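Local coordinates for aldehyde dehydrogenase (Staphylococcus aureus, PDB 6K10), which catalyses the NAD-dependent oxidation of 4,4'-diaponeurosporen-4-al to 4,4'-diaponeurosporenoic acid in the biosynthesis of the carotenoid staphyloxanthin, at residues Y112-I117 against G139-I144; F188-F193 against D429-E434; T274-Y279 against Y324-L329; M310-G315 against T328-V333. The protein carries 1 engineered substitution. All coordinates share one frame; numbering follows the deposited sequence.

Interaction 1 of 4, residues Y112-I117 against G139-I144; sequences YGTVLI and GNTAII
Asn140 OD1 accepts two backbone N-H groups from the chain that leads into the neighbouring strand. Gly113 N lies 2.9 Å from Asn140 OD1, in the plane of the amide carbonyl and nearly straight; the bond from Tyr112 N to the same oxygen is weak, bent to 121°. Asn140 CG stands beside its own backbone N (chi1 -59°), which turns the amide back toward Gly113, and Asn140 ND2 donates to Ala135 O and Phe431 O, so both ends of the amide are fixed. The Val115 side chain crosses that of Asn140 at about a right angle, bringing Val115 CG1 to 3.7 Å from Asn140 OD1. Beyond this point the two strands run parallel as the outer members of a beta-alpha-beta crossover through helix 126-138, in the Rossmann-like NAD-binding domain of the aldehyde dehydrogenase fold. Thr141 N, Val115 N, Ile143 N and Ile117 N supply the backbone bonds in turn. On one face of the sheet Thr114 OG1 donates to Thr141 OG1 at 2.8 Å. Thr141 OG1 sits between its backbone N and carbonyl carbon (chi1 69°), which directs it at Thr114, and it also bonds Ser18 OG of helix 10-23. Farther along that face the CD1 methyl of Leu116 approaches Ile143 O at 3.4 Å. On the other, Val115 CG2 meets Ala142 CB at 4.0 Å, facing helix 126-138, where Ala135 packs on Val115 and Leu132 on Ala142.

Interaction 2 of 4, residues F188-F193 against D429-E434; sequences FDYVFF and DTFTHE
This is a buried aromatic cluster, in which Tyr190 and Phe192 of strand 190-194 pack against Thr430 and Phe431 at the end of helix 425-430. It lies on one side of the Rossmann-like sheet of the NAD-binding domain, where the chain leaves that helix and enters strand 432-439. Tyr190 and Phe192, two residues apart on the strand, both point toward the helix end and hold CG anti to the backbone N (chi1 -156° and -172°), which carries their rings outward from the sheet. Phe431 is the first residue past the helix, and its ring reaches both of them. The Phe431 and Tyr190 rings are inclined at 61°, with Phe431 CE1 4.0 Å from Tyr190 CD1. Against Phe192 the planes are closer to parallel, but the rings are offset by so much, centroids 5.8 Å apart, that little of one faces the other; what touches is Phe431 CZ, 3.7 Å from Phe192 CD2. Ala135 and Ala138 of helix 126-138 also pack on Phe431. Phe192 lies about 4 Å, side chain to side chain, from Glu217, a predicted active-site residue, so the cluster probably borders the catalytic region. Thr430 brings its CG2 methyl to the edge of the Phe192 ring, 4.1 Å from Phe192 CD2, while Thr430 OG1 is held by Tyr426 O. The same methyl lies 3.5 Å from Tyr190 OH, a hydroxyl that is hydrogen-bonded to Thr215 OG1. Over one face of the Tyr190 ring sits the carbonyl oxygen of Thr430, 3.3 Å above the plane and offset toward the rim, with Tyr190 CE2 its nearest ring atom.

Interaction 3 of 4, residues T274-Y279 against Y324-L329; sequences TLREFY and YIEPTL
Leu275, on helix 264-279, and Pro327, where the chain re-enters strand 324-330, form the centre of this packing contact. Each points toward the other, and both methyls of Leu275 approach the same proline carbon from one side: Leu275 CD2 comes to 4.0 Å from Pro327 CB and Leu275 CD1 to 4.2 Å from the same atom. The Leu275 and Pro327 side chains meet at an oblique angle. Leu275 CD1 also reaches Leu329 CD2 at 4.4 Å, so one leucine touches two residues of the strand side. One turn on, the Tyr279 ring approaches Pro327 CG more loosely, at 4.4 Å, and Phe244 of helix 232-244 packs on Leu275, Tyr279 and Pro327 alike. At the border of this apolar patch Glu326, its chain extended, carries OE1 to 4.1 Å from Arg276 NH1, too long for a salt bridge. Their flat groups are turned 57° apart, and each has a firmer partner: Glu326 OE2 bonds His317 ND1, and Arg276 NH2 bonds Gly280 O. Away from the predicted active-site residues, the arrangement is helix-on-sheet packing in an alpha/beta domain, consistent with the catalytic domain of aldehyde dehydrogenases.

Interaction 4 of 4, residues M310-G315 against T328-V333; sequences MNIVFG and TLLDHV
Val313 N and Leu329 N make two of the three backbone bonds that join this antiparallel pair, and between them lies a classic beta bulge: Val313 and Phe314 both face Leu329. Val313 N donates to Leu329 O at 3.0 Å, and Leu329 N donates to Phe314 O at the same length, so one leucine is bonded through both its N and its O to two successive residues. Asp331 N closes the ladder on Asn311 O at 2.9 Å. The extra residue turns side chains of the 310-315 segment to different places. Ile312 shares a face with Leu330, and its CG1 lies 3.6 Å from Leu330 CD2, while its CG2 meets Thr328 CG2 at 4.0 Å. Phe314 and Leu329 stand on the other face, where Phe314 CB rests 3.8 Å from Leu329 CG. Val313 keeps CG2 between its N and carbonyl carbon, near Leu329 CB, and sends its other methyl, CG1, to within 3.5 Å of Asp331 CB. With CG anti to the backbone N (chi1 -180°), the Phe314 ring extends toward helix 264-279, against Ser272, Leu275 and Arg276. On its other edge the 328-330 strand pairs with parallel strand 348-354, which bonds the backbone of Thr328 and Leu330 and whose side chains also touch Leu330 and Val333. Asp331 is anchored by a salt bridge from its OD2 to Lys264 NZ, and its OD1 receives His332 N from above the carboxylate plane.

The four contacts fall into two pairs on opposite sides of the chain's centre, about 40 to 45 Å apart between centres. Interactions 1 and 2, with centres about 8 Å apart, meet in one sheet, where strand 104-118 pairs with strands 141-145, 190-194 and 432-439; Leu116 O and Phe192 N join them directly. Interactions 3 and 4, with centres about 13 Å apart, share Thr328 and Leu329 of strand 324-330 in a second sheet, and Phe314 touches Leu275 and Arg276. Along the chain, interaction 1 closes first, while 3 and 4 are nested inside the loop closed by interaction 2. The late segment 429-434 thus returns to the first sheet after the chain has built the second.

Interaction 1 of 4, residues Y112-I117 against G139-I144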
loop_
_atom_site.group_PDB
_atom_site.type_symbol
_atom_site.label_atom_id
_atom_site.label_comp_id
_atom_site.label_asym_id
_atom_site.label_seq_id
_atom_site.Cartn_x
_atom_site.Cartn_y
_atom_site.Cartn_z
ATOM N N TYR A 112 -1.905 9.101 -9.447
ATOM C CA TYR A 112 -2.513 9.772 -8.303
ATOM C C TYR A 112 -2.706 11.258 -8.568
ATOM O O TYR A 112 -3.705 11.844 -8.138
ATOM C CB TYR A 112 -1.644 9.576 -7.061
ATOM C CG TYR A 112 -1.779 8.222 -6.413
ATOM C CD1 TYR A 112 -2.890 7.910 -5.642
ATOM C CD2 TYR A 112 -0.793 7.258 -6.566
ATOM C CE1 TYR A 112 -3.017 6.676 -5.041
ATOM C CE2 TYR A 112 -0.911 6.018 -5.970
ATOM C CZ TYR A 112 -2.025 5.732 -5.210
ATOM O OH TYR A 112 -2.151 4.502 -4.610
ATOM N N GLY A 113 -1.758 11.880 -9.264
ATOM C CA GLY A 113 -1.814 13.306 -9.515
ATOM C C GLY A 113 -0.476 13.987 -9.310
ATOM O O GLY A 113 0.449 13.809 -10.107
ATOM N N THR A 114 -0.364 14.766 -8.237
ATOM C CA THR A 114 0.849 15.500 -7.901
ATOM C C THR A 114 1.459 14.872 -6.654
ATOM O O THR A 114 0.803 14.802 -5.609
ATOM C CB THR A 114 0.537 16.979 -7.674
ATOM O OG1 THR A 114 0.008 17.544 -8.881
ATOM C CG2 THR A 114 1.791 17.737 -7.268
ATOM N N VAL A 115 2.708 14.417 -6.763
ATOM C CA VAL A 115 3.330 13.620 -5.715
ATOM C C VAL A 115 4.561 14.338 -5.174
ATOM O O VAL A 115 5.141 15.218 -5.818
ATOM C CB VAL A 115 3.704 12.205 -6.208
ATOM C CG1 VAL A 115 2.503 11.536 -6.860
ATOM C CG2 VAL A 115 4.882 12.262 -7.174
ATOM N N LEU A 116 4.955 13.941 -3.966
ATOM C CA LEU A 116 6.104 14.495 -3.267
ATOM C C LEU A 116 7.140 13.400 -3.061
ATOM O O LEU A 116 6.800 12.292 -2.633
ATOM C CB LEU A 116 5.690 15.086 -1.915
ATOM C CG LEU A 116 6.809 15.603 -1.009
ATOM C CD1 LEU A 116 7.629 16.686 -1.703
ATOM C CD2 LEU A 116 6.243 16.109 0.308
ATOM N N ILE A 117 8.399 13.712 -3.361
ATOM C CA ILE A 117 9.509 12.782 -3.191
ATOM C C ILE A 117 10.550 13.448 -2.304
ATOM O O ILE A 117 11.079 14.513 -2.648
ATOM C CB ILE A 117 10.120 12.370 -4.540
ATOM C CG1 ILE A 117 9.095 11.594 -5.370
ATOM C CG2 ILE A 117 11.376 11.539 -4.325
ATOM C CD1 ILE A 117 9.544 11.308 -6.783
ATOM N N GLY A 139 2.527 8.570 -14.659
ATOM C CA GLY A 139 1.744 9.672 -15.178
ATOM C C GLY A 139 1.494 10.812 -14.220
ATOM O O GLY A 139 0.499 11.529 -14.376
ATOM N N ASN A 140 2.364 11.011 -13.240
ATOM C CA ASN A 140 2.179 12.044 -12.233
ATOM C C ASN A 140 3.008 13.280 -12.569
ATOM O O ASN A 140 3.905 13.253 -13.415
ATOM C CB ASN A 140 2.570 11.514 -10.851
ATOM C CG ASN A 140 1.767 10.295 -10.445
ATOM O OD1 ASN A 140 0.702 10.411 -9.842
ATOM N ND2 ASN A 140 2.275 9.113 -10.781
ATOM N N THR A 141 2.681 14.380 -11.901
ATOM C CA THR A 141 3.611 15.484 -11.728
ATOM C C THR A 141 4.298 15.305 -10.380
ATOM O O THR A 141 3.834 14.549 -9.524
ATOM C CB THR A 141 2.904 16.841 -11.794
ATOM O OG1 THR A 141 2.066 17.005 -10.642
ATOM C CG2 THR A 141 2.053 16.943 -13.051
ATOM N N ALA A 142 5.421 15.996 -10.195
ATOM C CA ALA A 142 6.239 15.702 -9.029
ATOM C C ALA A 142 6.936 16.950 -8.510
ATOM O O ALA A 142 7.321 17.837 -9.277
ATOM C CB ALA A 142 7.283 14.624 -9.340
ATOM N N ILE A 143 7.096 16.991 -7.191
ATOM C CA ILE A 143 7.925 17.969 -6.501
ATOM C C ILE A 143 8.953 17.195 -5.689
ATOM O O ILE A 143 8.597 16.264 -4.955
ATOM C CB ILE A 143 7.088 18.896 -5.600
ATOM C CG1 ILE A 143 6.207 19.806 -6.456
ATOM C CG2 ILE A 143 7.984 19.721 -4.695
ATOM C CD1 ILE A 143 5.267 20.671 -5.652
ATOM N N ILE A 144 10.221 17.565 -5.831
ATOM C CA ILE A 144 11.333 16.843 -5.229
ATOM C C ILE A 144 11.955 17.716 -4.151
ATOM O O ILE A 144 12.202 18.907 -4.374
ATOM C CB ILE A 144 12.385 16.447 -6.280
ATOM C CG1 ILE A 144 11.753 15.598 -7.384
ATOM C CG2 ILE A 144 13.544 15.706 -5.631
ATOM C CD1 ILE A 144 12.582 15.543 -8.650
#

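Interaction 2 of 4, residues F188-F193 against D429-E434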
loop_
_atom_site.group_PDB
_atom_site.type_symbol
_atom_site.label_atom_id
_atom_site.label_comp_id
_atom_site.label_asym_id
_atom_site.label_seq_id
_atom_site.Cartn_x
_atom_site.Cartn_y
_atom_site.Cartn_z
ATOM N N PHE A 188 -0.759 16.851 -1.177
ATOM C CA PHE A 188 -0.232 16.022 -2.250
ATOM C C PHE A 188 -1.103 14.781 -2.425
ATOM O O PHE A 188 -1.789 14.335 -1.503
ATOM C CB PHE A 188 1.207 15.597 -1.950
ATOM C CG PHE A 188 2.236 16.652 -2.247
ATOM C CD1 PHE A 188 2.784 16.769 -3.515
ATOM C CD2 PHE A 188 2.669 17.514 -1.254
ATOM C CE1 PHE A 188 3.738 17.731 -3.788
ATOM C CE2 PHE A 188 3.622 18.479 -1.522
ATOM C CZ PHE A 188 4.158 18.587 -2.789
ATOM N N ASP A 189 -1.073 14.219 -3.630
ATOM C CA ASP A 189 -1.801 12.985 -3.891
ATOM C C ASP A 189 -1.013 11.742 -3.497
ATOM O O ASP A 189 -1.602 10.659 -3.401
ATOM C CB ASP A 189 -2.201 12.913 -5.368
ATOM C CG ASP A 189 -3.051 14.098 -5.796
ATOM O OD1 ASP A 189 -4.198 14.209 -5.314
ATOM O OD2 ASP A 189 -2.573 14.921 -6.606
ATOM N N TYR A 190 0.291 11.874 -3.261
ATOM C CA TYR A 190 1.113 10.788 -2.750
ATOM C C TYR A 190 2.394 11.383 -2.186
ATOM O O TYR A 190 2.893 12.394 -2.689
ATOM C CB TYR A 190 1.433 9.755 -3.839
ATOM C CG TYR A 190 1.761 8.389 -3.292
ATOM C CD1 TYR A 190 3.047 8.078 -2.871
ATOM C CD2 TYR A 190 0.783 7.409 -3.190
ATOM C CE1 TYR A 190 3.350 6.828 -2.363
ATOM C CE2 TYR A 190 1.075 6.157 -2.686
ATOM C CZ TYR A 190 2.358 5.871 -2.275
ATOM O OH TYR A 190 2.640 4.621 -1.772
ATOM N N VAL A 191 2.921 10.756 -1.136
ATOM C CA VAL A 191 4.181 11.171 -0.530
ATOM C C VAL A 191 5.116 9.970 -0.475
ATOM O O VAL A 191 4.749 8.921 0.062
ATOM C CB VAL A 191 3.973 11.758 0.881
ATOM C CG1 VAL A 191 5.313 12.017 1.541
ATOM C CG2 VAL A 191 3.161 13.041 0.803
ATOM N N PHE A 192 6.315 10.124 -1.031
ATOM C CA PHE A 192 7.349 9.095 -1.017
ATOM C C PHE A 192 8.526 9.625 -0.214
ATOM O O PHE A 192 9.081 10.672 -0.557
ATOM C CB PHE A 192 7.775 8.720 -2.447
ATOM C CG PHE A 192 8.707 7.534 -2.518
ATOM C CD1 PHE A 192 10.032 7.639 -2.111
ATOM C CD2 PHE A 192 8.257 6.315 -2.989
ATOM C CE1 PHE A 192 10.881 6.554 -2.172
ATOM C CE2 PHE A 192 9.108 5.224 -3.054
ATOM C CZ PHE A 192 10.420 5.346 -2.645
ATOM N N PHE A 193 8.905 8.906 0.844
ATOM C CA PHE A 193 9.927 9.364 1.775
ATOM C C PHE A 193 10.948 8.269 2.047
ATOM O O PHE A 193 10.577 7.136 2.363
ATOM C CB PHE A 193 9.300 9.830 3.094
ATOM C CG PHE A 193 10.304 10.025 4.195
ATOM C CD1 PHE A 193 10.974 11.225 4.329
ATOM C CD2 PHE A 193 10.579 9.008 5.099
ATOM C CE1 PHE A 193 11.902 11.408 5.327
ATOM C CE2 PHE A 193 11.509 9.185 6.096
ATOM C CZ PHE A 193 12.168 10.389 6.218
ATOM N N ASP A 429 4.116 0.881 -9.745
ATOM C CA ASP A 429 2.950 0.513 -8.945
ATOM C C ASP A 429 2.721 1.491 -7.797
ATOM O O ASP A 429 1.576 1.855 -7.497
ATOM C CB ASP A 429 3.120 -0.902 -8.386
ATOM C CG ASP A 429 3.156 -1.966 -9.467
ATOM O OD1 ASP A 429 2.760 -1.682 -10.618
ATOM O OD2 ASP A 429 3.589 -3.102 -9.166
ATOM N N THR A 430 3.803 1.924 -7.142
ATOM C CA THR A 430 3.677 2.778 -5.964
ATOM C C THR A 430 2.951 4.079 -6.288
ATOM O O THR A 430 2.136 4.556 -5.491
ATOM C CB THR A 430 5.064 3.053 -5.373
ATOM O OG1 THR A 430 5.572 1.852 -4.785
ATOM C CG2 THR A 430 5.011 4.145 -4.312
ATOM N N PHE A 431 3.210 4.654 -7.464
ATOM C CA PHE A 431 2.583 5.901 -7.883
ATOM C C PHE A 431 1.393 5.675 -8.808
ATOM O O PHE A 431 1.015 6.585 -9.555
ATOM C CB PHE A 431 3.621 6.808 -8.548
ATOM C CG PHE A 431 4.737 7.217 -7.627
ATOM C CD1 PHE A 431 4.556 8.240 -6.716
ATOM C CD2 PHE A 431 5.966 6.581 -7.674
ATOM C CE1 PHE A 431 5.574 8.624 -5.865
ATOM C CE2 PHE A 431 6.990 6.961 -6.826
ATOM C CZ PHE A 431 6.794 7.984 -5.919
ATOM N N THR A 432 0.789 4.489 -8.762
ATOM C CA THR A 432 -0.331 4.131 -9.619
ATOM C C THR A 432 -1.515 3.717 -8.759
ATOM O O THR A 432 -1.359 2.923 -7.826
ATOM C CB THR A 432 0.051 2.987 -10.565
ATOM O OG1 THR A 432 1.003 3.459 -11.528
ATOM C CG2 THR A 432 -1.176 2.434 -11.287
ATOM N N HIS A 433 -2.689 4.259 -9.061
ATOM C CA HIS A 433 -3.924 3.702 -8.537
ATOM C C HIS A 433 -4.488 2.723 -9.553
ATOM O O HIS A 433 -4.686 3.076 -10.720
ATOM C CB HIS A 433 -4.965 4.776 -8.241
ATOM C CG HIS A 433 -6.314 4.207 -7.932
ATOM N ND1 HIS A 433 -7.452 4.563 -8.622
ATOM C CD2 HIS A 433 -6.695 3.273 -7.031
ATOM C CE1 HIS A 433 -8.481 3.883 -8.146
ATOM N NE2 HIS A 433 -8.049 3.093 -7.180
ATOM N N GLU A 434 -4.742 1.498 -9.111
ATOM C CA GLU A 434 -5.353 0.490 -9.964
ATOM C C GLU A 434 -6.866 0.602 -9.836
ATOM O O GLU A 434 -7.420 0.421 -8.746
ATOM C CB GLU A 434 -4.854 -0.904 -9.589
ATOM C CG GLU A 434 -3.411 -1.127 -10.020
ATOM C CD GLU A 434 -2.983 -2.572 -9.930
ATOM O OE1 GLU A 434 -3.604 -3.329 -9.157
ATOM O OE2 GLU A 434 -2.023 -2.951 -10.634
#

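Interaction 3 of 4, residues T274-Y279 against Y324-L329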
loop_
_atom_site.group_PDB
_atom_site.type_symbol
_atom_site.label_atom_id
_atom_site.label_comp_id
_atom_site.label_asym_id
_atom_site.label_seq_id
_atom_site.Cartn_x
_atom_site.Cartn_y
_atom_site.Cartn_z
ATOM N N THR A 274 40.274 -9.245 4.798
ATOM C CA THR A 274 39.526 -8.749 3.646
ATOM C C THR A 274 39.657 -7.236 3.519
ATOM O O THR A 274 39.832 -6.704 2.415
ATOM C CB THR A 274 38.057 -9.153 3.775
ATOM O OG1 THR A 274 37.929 -10.567 3.591
ATOM C CG2 THR A 274 37.203 -8.426 2.746
ATOM N N LEU A 275 39.573 -6.526 4.646
ATOM C CA LEU A 275 39.703 -5.073 4.617
ATOM C C LEU A 275 41.067 -4.648 4.085
ATOM O O LEU A 275 41.172 -3.666 3.341
ATOM C CB LEU A 275 39.459 -4.504 6.013
ATOM C CG LEU A 275 38.007 -4.605 6.481
ATOM C CD1 LEU A 275 37.875 -4.291 7.963
ATOM C CD2 LEU A 275 37.133 -3.679 5.650
ATOM N N ARG A 276 42.123 -5.382 4.444
ATOM C CA ARG A 276 43.441 -5.094 3.888
ATOM C C ARG A 276 43.487 -5.399 2.394
ATOM O O ARG A 276 44.113 -4.661 1.623
ATOM C CB ARG A 276 44.513 -5.887 4.635
ATOM C CG ARG A 276 44.699 -5.459 6.083
ATOM C CD ARG A 276 44.898 -3.957 6.192
ATOM N NE ARG A 276 44.969 -3.516 7.583
ATOM C CZ ARG A 276 44.887 -2.248 7.969
ATOM N NH1 ARG A 276 44.961 -1.939 9.257
ATOM N NH2 ARG A 276 44.727 -1.288 7.069
ATOM N N GLU A 277 42.831 -6.481 1.967
ATOM C CA GLU A 277 42.744 -6.783 0.541
ATOM C C GLU A 277 41.977 -5.699 -0.203
ATOM O O GLU A 277 42.354 -5.309 -1.316
ATOM C CB GLU A 277 42.073 -8.141 0.335
ATOM C CG GLU A 277 42.912 -9.327 0.770
ATOM C CD GLU A 277 42.108 -10.612 0.838
ATOM O OE1 GLU A 277 40.860 -10.536 0.832
ATOM O OE2 GLU A 277 42.723 -11.696 0.894
ATOM N N PHE A 278 40.891 -5.205 0.398
ATOM C CA PHE A 278 40.073 -4.173 -0.234
ATOM C C PHE A 278 40.831 -2.858 -0.341
ATOM O O PHE A 278 40.909 -2.256 -1.419
ATOM C CB PHE A 278 38.794 -3.940 0.573
ATOM C CG PHE A 278 37.709 -4.948 0.330
ATOM C CD1 PHE A 278 37.973 -6.158 -0.285
ATOM C CD2 PHE A 278 36.413 -4.678 0.741
ATOM C CE1 PHE A 278 36.960 -7.077 -0.495
ATOM C CE2 PHE A 278 35.398 -5.592 0.536
ATOM C CZ PHE A 278 35.672 -6.792 -0.081
ATOM N N TYR A 279 41.383 -2.392 0.777
ATOM C CA TYR A 279 41.768 -1.000 0.927
ATOM C C TYR A 279 43.237 -0.775 1.256
ATOM O O TYR A 279 43.663 0.384 1.297
ATOM C CB TYR A 279 40.911 -0.338 2.018
ATOM C CG TYR A 279 39.414 -0.475 1.819
ATOM C CD1 TYR A 279 38.791 0.046 0.694
ATOM C CD2 TYR A 279 38.621 -1.108 2.773
ATOM C CE1 TYR A 279 37.422 -0.066 0.515
ATOM C CE2 TYR A 279 37.252 -1.225 2.603
ATOM C CZ TYR A 279 36.658 -0.702 1.472
ATOM O OH TYR A 279 35.297 -0.816 1.297
ATOM N N TYR A 324 36.946 11.666 7.698
ATOM C CA TYR A 324 37.364 10.293 7.455
ATOM C C TYR A 324 37.217 9.463 8.719
ATOM O O TYR A 324 37.605 9.902 9.807
ATOM C CB TYR A 324 38.817 10.252 6.979
ATOM C CG TYR A 324 39.442 8.878 7.040
ATOM C CD1 TYR A 324 39.102 7.896 6.119
ATOM C CD2 TYR A 324 40.373 8.562 8.022
ATOM C CE1 TYR A 324 39.673 6.639 6.173
ATOM C CE2 TYR A 324 40.950 7.308 8.083
ATOM C CZ TYR A 324 40.595 6.350 7.155
ATOM O OH TYR A 324 41.164 5.096 7.205
ATOM N N ILE A 325 36.664 8.263 8.571
ATOM C CA ILE A 325 36.619 7.280 9.645
ATOM C C ILE A 325 37.020 5.934 9.064
ATOM O O ILE A 325 36.407 5.460 8.099
ATOM C CB ILE A 325 35.238 7.202 10.311
ATOM C CG1 ILE A 325 34.924 8.536 10.984
ATOM C CG2 ILE A 325 35.204 6.069 11.328
ATOM C CD1 ILE A 325 33.678 8.530 11.788
ATOM N N GLU A 326 38.053 5.333 9.643
ATOM C CA GLU A 326 38.574 4.064 9.168
ATOM C C GLU A 326 37.568 2.941 9.422
ATOM O O GLU A 326 36.822 2.977 10.405
ATOM C CB GLU A 326 39.890 3.757 9.880
ATOM C CG GLU A 326 40.653 2.559 9.355
ATOM C CD GLU A 326 41.895 2.267 10.175
ATOM O OE1 GLU A 326 42.776 1.534 9.681
ATOM O OE2 GLU A 326 41.988 2.768 11.315
ATOM N N PRO A 327 37.512 1.941 8.540
ATOM C CA PRO A 327 36.738 0.734 8.847
ATOM C C PRO A 327 37.153 0.160 10.192
ATOM O O PRO A 327 38.335 -0.082 10.447
ATOM C CB PRO A 327 37.089 -0.207 7.692
ATOM C CG PRO A 327 37.330 0.711 6.554
ATOM C CD PRO A 327 38.005 1.930 7.150
ATOM N N THR A 328 36.169 -0.051 11.062
ATOM C CA THR A 328 36.426 -0.395 12.452
ATOM C C THR A 328 35.596 -1.601 12.855
ATOM O O THR A 328 34.385 -1.635 12.613
ATOM C CB THR A 328 36.109 0.788 13.371
ATOM O OG1 THR A 328 36.867 1.932 12.957
ATOM C CG2 THR A 328 36.451 0.451 14.813
ATOM N N LEU A 329 36.248 -2.584 13.472
ATOM C CA LEU A 329 35.586 -3.755 14.028
ATOM C C LEU A 329 35.626 -3.683 15.548
ATOM O O LEU A 329 36.637 -3.277 16.130
ATOM C CB LEU A 329 36.259 -5.048 13.555
ATOM C CG LEU A 329 36.449 -5.244 12.049
ATOM C CD1 LEU A 329 37.103 -6.591 11.766
ATOM C CD2 LEU A 329 35.129 -5.121 11.311
#

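Interaction 4 of 4, residues M310-G315 against T328-V333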
loop_
_atom_site.group_PDB
_atom_site.type_symbol
_atom_site.label_atom_id
_atom_site.label_comp_id
_atom_site.label_asym_id
_atom_site.label_seq_id
_atom_site.Cartn_x
_atom_site.Cartn_y
_atom_site.Cartn_z
ATOM N N MET A 310 37.747 0.564 24.085
ATOM C CA MET A 310 38.379 -0.640 24.612
ATOM C C MET A 310 38.014 -1.894 23.829
ATOM O O MET A 310 38.637 -2.939 24.043
ATOM C CB MET A 310 38.005 -0.827 26.083
ATOM N N ASN A 311 37.034 -1.818 22.932
ATOM C CA ASN A 311 36.566 -2.976 22.187
ATOM C C ASN A 311 37.040 -2.992 20.740
ATOM O O ASN A 311 36.702 -3.924 20.003
ATOM C CB ASN A 311 35.037 -3.040 22.231
ATOM C CG ASN A 311 34.515 -3.378 23.613
ATOM O OD1 ASN A 311 35.237 -3.931 24.441
ATOM N ND2 ASN A 311 33.259 -3.042 23.870
ATOM N N ILE A 312 37.818 -1.998 20.316
ATOM C CA ILE A 312 38.292 -1.953 18.937
ATOM C C ILE A 312 39.308 -3.068 18.722
ATOM O O ILE A 312 40.311 -3.164 19.440
ATOM C CB ILE A 312 38.894 -0.581 18.608
ATOM C CG1 ILE A 312 37.831 0.513 18.735
ATOM C CG2 ILE A 312 39.503 -0.582 17.214
ATOM C CD1 ILE A 312 38.401 1.911 18.813
ATOM N N VAL A 313 39.049 -3.923 17.734
ATOM C CA VAL A 313 39.983 -4.966 17.333
ATOM C C VAL A 313 40.500 -4.770 15.917
ATOM O O VAL A 313 41.339 -5.553 15.462
ATOM C CB VAL A 313 39.364 -6.370 17.487
ATOM C CG1 VAL A 313 38.991 -6.615 18.938
ATOM C CG2 VAL A 313 38.149 -6.519 16.584
ATOM N N PHE A 314 40.020 -3.751 15.209
ATOM C CA PHE A 314 40.555 -3.356 13.916
ATOM C C PHE A 314 40.163 -1.906 13.676
ATOM O O PHE A 314 39.026 -1.517 13.946
ATOM C CB PHE A 314 40.032 -4.245 12.777
ATOM C CG PHE A 314 40.571 -3.874 11.415
ATOM C CD1 PHE A 314 39.996 -2.852 10.674
ATOM C CD2 PHE A 314 41.653 -4.552 10.876
ATOM C CE1 PHE A 314 40.493 -2.509 9.429
ATOM C CE2 PHE A 314 42.152 -4.217 9.628
ATOM C CZ PHE A 314 41.570 -3.195 8.904
ATOM N N GLY A 315 41.107 -1.118 13.171
ATOM C CA GLY A 315 40.808 0.237 12.751
ATOM C C GLY A 315 40.704 1.246 13.876
ATOM O O GLY A 315 41.539 1.267 14.783
ATOM N N THR A 328 36.169 -0.051 11.062
ATOM C CA THR A 328 36.426 -0.395 12.452
ATOM C C THR A 328 35.596 -1.601 12.855
ATOM O O THR A 328 34.385 -1.635 12.613
ATOM C CB THR A 328 36.109 0.788 13.371
ATOM O OG1 THR A 328 36.867 1.932 12.957
ATOM C CG2 THR A 328 36.451 0.451 14.813
ATOM N N LEU A 329 36.248 -2.584 13.472
ATOM C CA LEU A 329 35.586 -3.755 14.028
ATOM C C LEU A 329 35.626 -3.683 15.548
ATOM O O LEU A 329 36.637 -3.277 16.130
ATOM C CB LEU A 329 36.259 -5.048 13.555
ATOM C CG LEU A 329 36.449 -5.244 12.049
ATOM C CD1 LEU A 329 37.103 -6.591 11.766
ATOM C CD2 LEU A 329 35.129 -5.121 11.311
ATOM N N LEU A 330 34.530 -4.082 16.188
ATOM C CA LEU A 330 34.429 -4.108 17.642
ATOM C C LEU A 330 34.118 -5.520 18.114
ATOM O O LEU A 330 33.296 -6.217 17.513
ATOM C CB LEU A 330 33.344 -3.160 18.148
ATOM C CG LEU A 330 33.359 -1.705 17.690
ATOM C CD1 LEU A 330 32.107 -1.010 18.194
ATOM C CD2 LEU A 330 34.611 -0.995 18.177
ATOM N N ASP A 331 34.764 -5.930 19.201
ATOM C CA ASP A 331 34.562 -7.240 19.798
ATOM C C ASP A 331 34.022 -7.078 21.215
ATOM O O ASP A 331 34.112 -6.003 21.814
ATOM C CB ASP A 331 35.871 -8.041 19.811
ATOM C CG ASP A 331 35.653 -9.520 20.039
ATOM O OD1 ASP A 331 34.485 -9.964 20.045
ATOM O OD2 ASP A 331 36.659 -10.240 20.208
ATOM N N HIS A 332 33.442 -8.161 21.739
ATOM C CA HIS A 332 32.904 -8.199 23.103
ATOM C C HIS A 332 31.809 -7.154 23.314
ATOM O O HIS A 332 31.656 -6.610 24.411
ATOM C CB HIS A 332 34.014 -8.025 24.146
ATOM C CG HIS A 332 35.144 -8.997 23.997
ATOM N ND1 HIS A 332 36.431 -8.601 23.702
ATOM C CD2 HIS A 332 35.181 -10.346 24.102
ATOM C CE1 HIS A 332 37.212 -9.664 23.632
ATOM N NE2 HIS A 332 36.478 -10.736 23.870
ATOM N N VAL A 333 31.041 -6.871 22.268
ATOM C CA VAL A 333 29.970 -5.883 22.338
ATOM C C VAL A 333 28.739 -6.527 22.960
ATOM O O VAL A 333 28.453 -7.709 22.729
ATOM C CB VAL A 333 29.676 -5.322 20.934
ATOM C CG1 VAL A 333 28.421 -4.465 20.935
ATOM C CG2 VAL A 333 30.867 -4.526 20.428
#